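Local coordinates for stringent starvation protein A homolog (Haemophilus influenzae, PDB 3LYK) that probably forms an equimolar complex with the RNA polymerase holoenzyme, but not with the core enzyme, and belongs to the glutathione S-transferase superfamily, at residues K13-I16 and Y17-Q20; Y52-V55 and P56-V59; L65-S68 and R69-M72. All coordinates share one frame; numbering follows the deposited sequence.

Overall arrangement
All three contacts lie in the thioredoxin-like N-terminal domain of the glutathione S-transferase fold, each where the chain enters a helix or a strand. The centres of contacts 2 and 3 are about 9 Å apart, and contact 1 is about 12 Å from the centre of each. Contact 2 packs against the helix start of contact 1, with Cys-18 SG 3.6 Å from Pro-56 N. Contacts 1 and 3 meet through a probable hydrogen bond, Gln-20 OE1 to Ser-68 OG at 2.8 Å. Contacts 2 and 3 share the sheet, Leu-65 N lying 2.8 Å from Leu-58 O. In glutathione transferases the corresponding three elements border the glutathione site.

Contact 1: residues K13-I16 and Y17-Q20; sequences KDDI and YCHQ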
# COMPACT_ATOMS: atom_id res chain seq x y z
N LYS B 13 -5.48 -21.06 -4.21
CA LYS B 13 -6.14 -20.95 -5.51
C LYS B 13 -7.46 -20.18 -5.54
O LYS B 13 -7.90 -19.81 -6.61
CB LYS B 13 -6.37 -22.36 -6.13
CG LYS B 13 -7.33 -23.25 -5.32
CD LYS B 13 -7.61 -24.50 -6.19
CE LYS B 13 -7.68 -25.76 -5.35
NZ LYS B 13 -8.88 -25.75 -4.46
N ASP B 14 -8.10 -19.94 -4.40
CA ASP B 14 -9.31 -19.14 -4.41
C ASP B 14 -9.12 -17.72 -3.91
O ASP B 14 -10.09 -16.96 -3.85
CB ASP B 14 -10.39 -19.81 -3.53
CG ASP B 14 -10.80 -21.21 -4.07
OD1 ASP B 14 -11.01 -21.36 -5.29
OD2 ASP B 14 -10.88 -22.14 -3.26
N ASP B 15 -7.88 -17.36 -3.54
CA ASP B 15 -7.61 -16.05 -2.94
C ASP B 15 -7.35 -15.00 -4.05
O ASP B 15 -6.53 -15.22 -4.93
CB ASP B 15 -6.45 -16.18 -1.96
CG ASP B 15 -6.07 -14.86 -1.32
OD1 ASP B 15 -6.77 -14.44 -0.39
OD2 ASP B 15 -5.11 -14.21 -1.77
N ILE B 16 -8.07 -13.88 -4.01
CA ILE B 16 -8.03 -12.88 -5.06
C ILE B 16 -6.65 -12.19 -5.19
O ILE B 16 -6.20 -11.87 -6.31
CB ILE B 16 -9.21 -11.87 -4.92
CG1 ILE B 16 -9.31 -10.98 -6.15
CG2 ILE B 16 -9.14 -11.02 -3.60
CD1 ILE B 16 -10.60 -10.23 -6.22
N TYR B 17 -5.98 -12.03 -4.05
CA TYR B 17 -4.63 -11.46 -3.96
C TYR B 17 -3.61 -12.40 -4.59
O TYR B 17 -2.68 -11.93 -5.25
CB TYR B 17 -4.23 -11.11 -2.50
CG TYR B 17 -5.25 -10.16 -1.88
CD1 TYR B 17 -5.34 -8.83 -2.33
CD2 TYR B 17 -6.16 -10.61 -0.90
CE1 TYR B 17 -6.29 -7.96 -1.82
CE2 TYR B 17 -7.13 -9.73 -0.36
CZ TYR B 17 -7.17 -8.40 -0.84
OH TYR B 17 -8.11 -7.50 -0.38
N CYS B 18 -3.79 -13.71 -4.41
CA CYS B 18 -2.88 -14.68 -5.04
C CYS B 18 -3.13 -14.61 -6.55
O CYS B 18 -2.18 -14.63 -7.35
CB CYS B 18 -3.13 -16.10 -4.49
SG CYS B 18 -2.58 -16.16 -2.73
N HIS B 19 -4.38 -14.46 -6.92
CA HIS B 19 -4.69 -14.37 -8.35
C HIS B 19 -4.02 -13.14 -9.03
O HIS B 19 -3.41 -13.26 -10.09
CB HIS B 19 -6.21 -14.42 -8.57
CG HIS B 19 -6.59 -14.62 -10.00
ND1 HIS B 19 -7.90 -14.58 -10.44
CD2 HIS B 19 -5.82 -14.85 -11.10
CE1 HIS B 19 -7.92 -14.76 -11.75
NE2 HIS B 19 -6.67 -14.92 -12.17
N GLN B 20 -4.09 -11.97 -8.38
CA GLN B 20 -3.40 -10.78 -8.89
C GLN B 20 -1.91 -11.07 -9.20
O GLN B 20 -1.40 -10.71 -10.26
CB GLN B 20 -3.43 -9.63 -7.85
CG GLN B 20 -4.80 -9.13 -7.45
CD GLN B 20 -4.68 -8.08 -6.33
OE1 GLN B 20 -3.72 -8.07 -5.57
NE2 GLN B 20 -5.67 -7.23 -6.22
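Asp-15 caps the N-terminus of helix 16-27, the first helix of the thioredoxin-like domain, by accepting from Cys-18 N. The carboxylate bends back over the first turn because CG lies trans to the main-chain N (chi1 178°), which brings OD2 to 3.0 Å from Cys-18 N. The N-H comes to the anti side of the carboxylate, somewhat out of its plane, and the bond is bent, with 140° at the hydrogen. A short acidic side chain suits this place: it reaches an amide of the first turn, and its charge is probably stabilised by the helix end. The i to i+4 main-chain bonds of the helix follow, His-19 N donating to Asp-15 O and Gln-20 N to Ile-16 O.

The ring of Tyr-17 meets its two neighbours in different ways. Asp-15 OD2 lies at the ring edge, near its plane and 3.3 Å from Tyr-17 CB, with the carboxylate and ring planes 44° apart. Ile-16 instead comes over one face, a CH-pi contact for which its branched CB supplies a methyl. Beyond this turn, Tyr-17 OH bonds to Glu-103 on helix 89-115, His-19 NE2 bonds to Ser-195, and Ile-16 packs on Pro-159 and Leu-110, so the helix start is fitted against the all-helical domain. Ile-16 CG2 stands 4.1 Å from the centroid of the Tyr-17 ring, over the face but displaced toward the rim, nearest to CE2.

Contact 2: residues Y52-V55 and P56-V59; sequences YGTV and PTLV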
# COMPACT_ATOMS: atom_id res chain seq x y z
N TYR B 52 3.86 -13.80 9.78
CA TYR B 52 2.46 -13.38 9.78
C TYR B 52 1.57 -14.48 9.19
O TYR B 52 0.36 -14.44 9.34
CB TYR B 52 2.24 -12.07 9.03
CG TYR B 52 3.12 -10.93 9.55
CD1 TYR B 52 2.69 -10.09 10.60
CD2 TYR B 52 4.39 -10.74 9.02
CE1 TYR B 52 3.51 -9.05 11.09
CE2 TYR B 52 5.23 -9.72 9.50
CZ TYR B 52 4.79 -8.87 10.53
OH TYR B 52 5.67 -7.87 10.97
N GLY B 53 2.19 -15.43 8.50
CA GLY B 53 1.47 -16.56 7.91
C GLY B 53 0.41 -16.17 6.90
O GLY B 53 -0.69 -16.69 6.94
N THR B 54 0.71 -15.22 6.02
CA THR B 54 -0.28 -14.75 5.02
C THR B 54 0.14 -15.22 3.62
O THR B 54 1.32 -15.55 3.37
CB THR B 54 -0.36 -13.21 4.99
OG1 THR B 54 0.95 -12.71 4.77
CG2 THR B 54 -0.94 -12.63 6.32
N VAL B 55 -0.81 -15.24 2.70
CA VAL B 55 -0.47 -15.47 1.31
C VAL B 55 -1.11 -14.35 0.52
O VAL B 55 -2.10 -13.80 0.96
CB VAL B 55 -0.96 -16.87 0.79
CG1 VAL B 55 -0.09 -18.00 1.41
CG2 VAL B 55 -2.44 -17.09 1.08
N PRO B 56 -0.56 -14.02 -0.66
CA PRO B 56 0.63 -14.60 -1.30
C PRO B 56 1.93 -14.20 -0.57
O PRO B 56 2.05 -13.07 -0.10
CB PRO B 56 0.61 -13.96 -2.69
CG PRO B 56 -0.16 -12.68 -2.49
CD PRO B 56 -1.23 -13.02 -1.50
N THR B 57 2.87 -15.14 -0.52
CA THR B 57 4.22 -14.90 -0.08
C THR B 57 5.14 -15.41 -1.20
O THR B 57 4.99 -16.58 -1.65
CB THR B 57 4.53 -15.66 1.23
OG1 THR B 57 3.77 -15.09 2.29
CG2 THR B 57 5.97 -15.56 1.58
N LEU B 58 6.01 -14.53 -1.70
CA LEU B 58 6.93 -14.84 -2.80
C LEU B 58 8.29 -14.96 -2.18
O LEU B 58 8.66 -14.08 -1.40
CB LEU B 58 6.96 -13.73 -3.86
CG LEU B 58 7.91 -13.94 -5.05
CD1 LEU B 58 7.33 -15.11 -5.88
CD2 LEU B 58 7.97 -12.63 -5.88
N VAL B 59 9.01 -16.04 -2.49
CA VAL B 59 10.30 -16.33 -1.89
C VAL B 59 11.26 -16.50 -3.04
O VAL B 59 11.07 -17.35 -3.92
CB VAL B 59 10.30 -17.62 -1.06
CG1 VAL B 59 11.69 -17.91 -0.49
CG2 VAL B 59 9.29 -17.50 0.09
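Thr-57 reaches back across the bend to Thr-54, its OG1 donating a hydrogen bond to Thr-54 O at 2.7 Å. The hydroxyl comes in tilted 27° from the carbonyl plane. It can do so because OG1 stands beside its own backbone N and anti to the carbonyl carbon (chi1 -68°), which turns it toward the preceding loop and leaves the methyl to pack on strand 63-66. Threonine fits here, since its hydroxyl serves the loop while its branched carbon suits a strand.

Between the two threonines lies the cis peptide of Val-55 and Pro-56, the cis-proline that marks thioredoxin-like folds. The cis bond brings Val-55 CA and Pro-56 CA to 3.0 Å, and Val-55 CB sits only 3.5 Å from Pro-56 CA, a tight approach. Proline is the residue for which the cis form costs least.

In the next shell Asn-50 positions the pair: its ND2 hydrogen-bonds both Thr-54 OG1 and Thr-57 OG1, which are 4.4 Å from each other. Pro-56 packs on Tyr-17 and Cys-18 of helix 16-27, and Val-55 on Phe-10 and Leu-46, while backbone bonds from Thr-57 to Phe-10 and from Val-59 to Thr-8 place the strand in the sheet. At the start of the loop, Tyr-52 OH bonds to Asp-105 and Arg-101 of the second subunit, carrying the loop into the dimer interface.

Thr-57 OG1 spends its proton on a carbonyl and takes one from an amide, so both its donor and its acceptor roles are used in holding the bend around the cis-proline.

Contact 3: residues L65-S68 and R69-M72; sequences LFNS and RIIM
Asn-67 and Ile-70 make the close part of this turn: Asn-67 OD1 accepts from Ile-70 N at 3.0 Å, in the plane of the amide and with 160° at the hydrogen. Asn-67 CG stands anti to its backbone N (chi1 -176°), which swings the amide over the helix start. Two main-chain bonds complete the turn, Ile-71 N to Asn-67 O and Met-72 N to Ser-68 O. Against the strand, Ile-71 CG1 touches Leu-65 CB at 3.7 Å; both are buried aliphatic side chains, and apolar groups suit the space between strand and helix. Leu-65 CD2 and Ile-70 CG2 meet there more distantly, at 4.4 Å. Met-72, present as selenomethionine, bends at chi3 and brings CE to 3.3 Å from Ser-68 O.

Asn-67 is thus the N-cap of helix 68-78, at the passage from strand 63-66 into the helix. It has a positive phi of 72°, which asparagine bears more readily than most residues. In glutathione transferases the equivalent turn, with its serine, holds the glutamyl end of glutathione; here Ser-68 OG hydrogen-bonds Gln-20 OE1 of helix 16-27.

The outer side is looser. Arg-69 bends its chain so that one guanidinium face is turned to Asn-67 OD1, with NE still 4.0 Å away. Near the dimer axis Arg-69 packs on Arg-69 of the second subunit, and Asn-67 on Leu-100 of that subunit.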
# COMPACT_ATOMS: atom_id res chain seq x y z
N LEU B 65 8.95 -11.93 0.33
CA LEU B 65 7.96 -10.84 0.25
C LEU B 65 6.54 -11.32 0.51
O LEU B 65 6.18 -12.41 0.10
CB LEU B 65 8.00 -10.20 -1.16
CG LEU B 65 9.28 -9.47 -1.56
CD1 LEU B 65 9.12 -8.87 -2.95
CD2 LEU B 65 9.61 -8.36 -0.52
N PHE B 66 5.71 -10.49 1.15
CA PHE B 66 4.27 -10.74 1.22
C PHE B 66 3.62 -9.40 1.00
O PHE B 66 4.34 -8.37 0.89
CB PHE B 66 3.85 -11.37 2.55
CG PHE B 66 4.43 -10.69 3.76
CD1 PHE B 66 3.74 -9.65 4.38
CD2 PHE B 66 5.69 -11.06 4.23
CE1 PHE B 66 4.29 -9.00 5.50
CE2 PHE B 66 6.25 -10.41 5.36
CZ PHE B 66 5.54 -9.39 5.97
N ASN B 67 2.30 -9.40 0.97
CA ASN B 67 1.50 -8.29 0.42
C ASN B 67 1.59 -8.21 -1.09
O ASN B 67 2.67 -7.99 -1.67
CB ASN B 67 1.86 -6.92 1.06
CG ASN B 67 0.98 -5.81 0.57
OD1 ASN B 67 1.18 -5.30 -0.53
ND2 ASN B 67 -0.02 -5.43 1.37
N SER B 68 0.44 -8.35 -1.74
CA SER B 68 0.43 -8.52 -3.18
C SER B 68 0.84 -7.22 -3.89
O SER B 68 1.51 -7.28 -4.90
CB SER B 68 -0.92 -9.04 -3.68
OG SER B 68 -1.90 -8.06 -3.48
N ARG B 69 0.47 -6.06 -3.33
CA ARG B 69 0.90 -4.78 -3.96
C ARG B 69 2.44 -4.66 -3.96
O ARG B 69 3.05 -4.30 -4.95
CB ARG B 69 0.20 -3.57 -3.29
CG ARG B 69 0.87 -2.23 -3.53
CD ARG B 69 0.29 -1.13 -2.56
NE ARG B 69 0.50 -1.44 -1.13
CZ ARG B 69 1.60 -1.15 -0.43
NH1 ARG B 69 2.63 -0.56 -1.00
NH2 ARG B 69 1.68 -1.47 0.86
N ILE B 70 3.07 -5.00 -2.86
CA ILE B 70 4.52 -4.94 -2.78
C ILE B 70 5.15 -5.94 -3.73
O ILE B 70 6.15 -5.65 -4.41
CB ILE B 70 5.01 -5.20 -1.35
CG1 ILE B 70 4.55 -4.03 -0.46
CG2 ILE B 70 6.55 -5.33 -1.31
CD1 ILE B 70 5.08 -4.13 0.95
N ILE B 71 4.59 -7.15 -3.76
CA ILE B 71 5.06 -8.16 -4.72
C ILE B 71 4.96 -7.72 -6.18
O ILE B 71 5.91 -7.85 -6.96
CB ILE B 71 4.34 -9.52 -4.48
CG1 ILE B 71 4.90 -10.15 -3.20
CG2 ILE B 71 4.50 -10.48 -5.72
CD1 ILE B 71 4.02 -11.31 -2.66
N MSE B 72 3.81 -7.19 -6.55
CA MSE B 72 3.58 -6.78 -7.93
C MSE B 72 4.47 -5.66 -8.38
O MSE B 72 4.98 -5.68 -9.52
CB MSE B 72 2.10 -6.41 -8.16
CG MSE B 72 1.18 -7.69 -8.08
SE MSE B 72 -0.66 -7.14 -8.52
CE MSE B 72 -1.05 -6.52 -6.78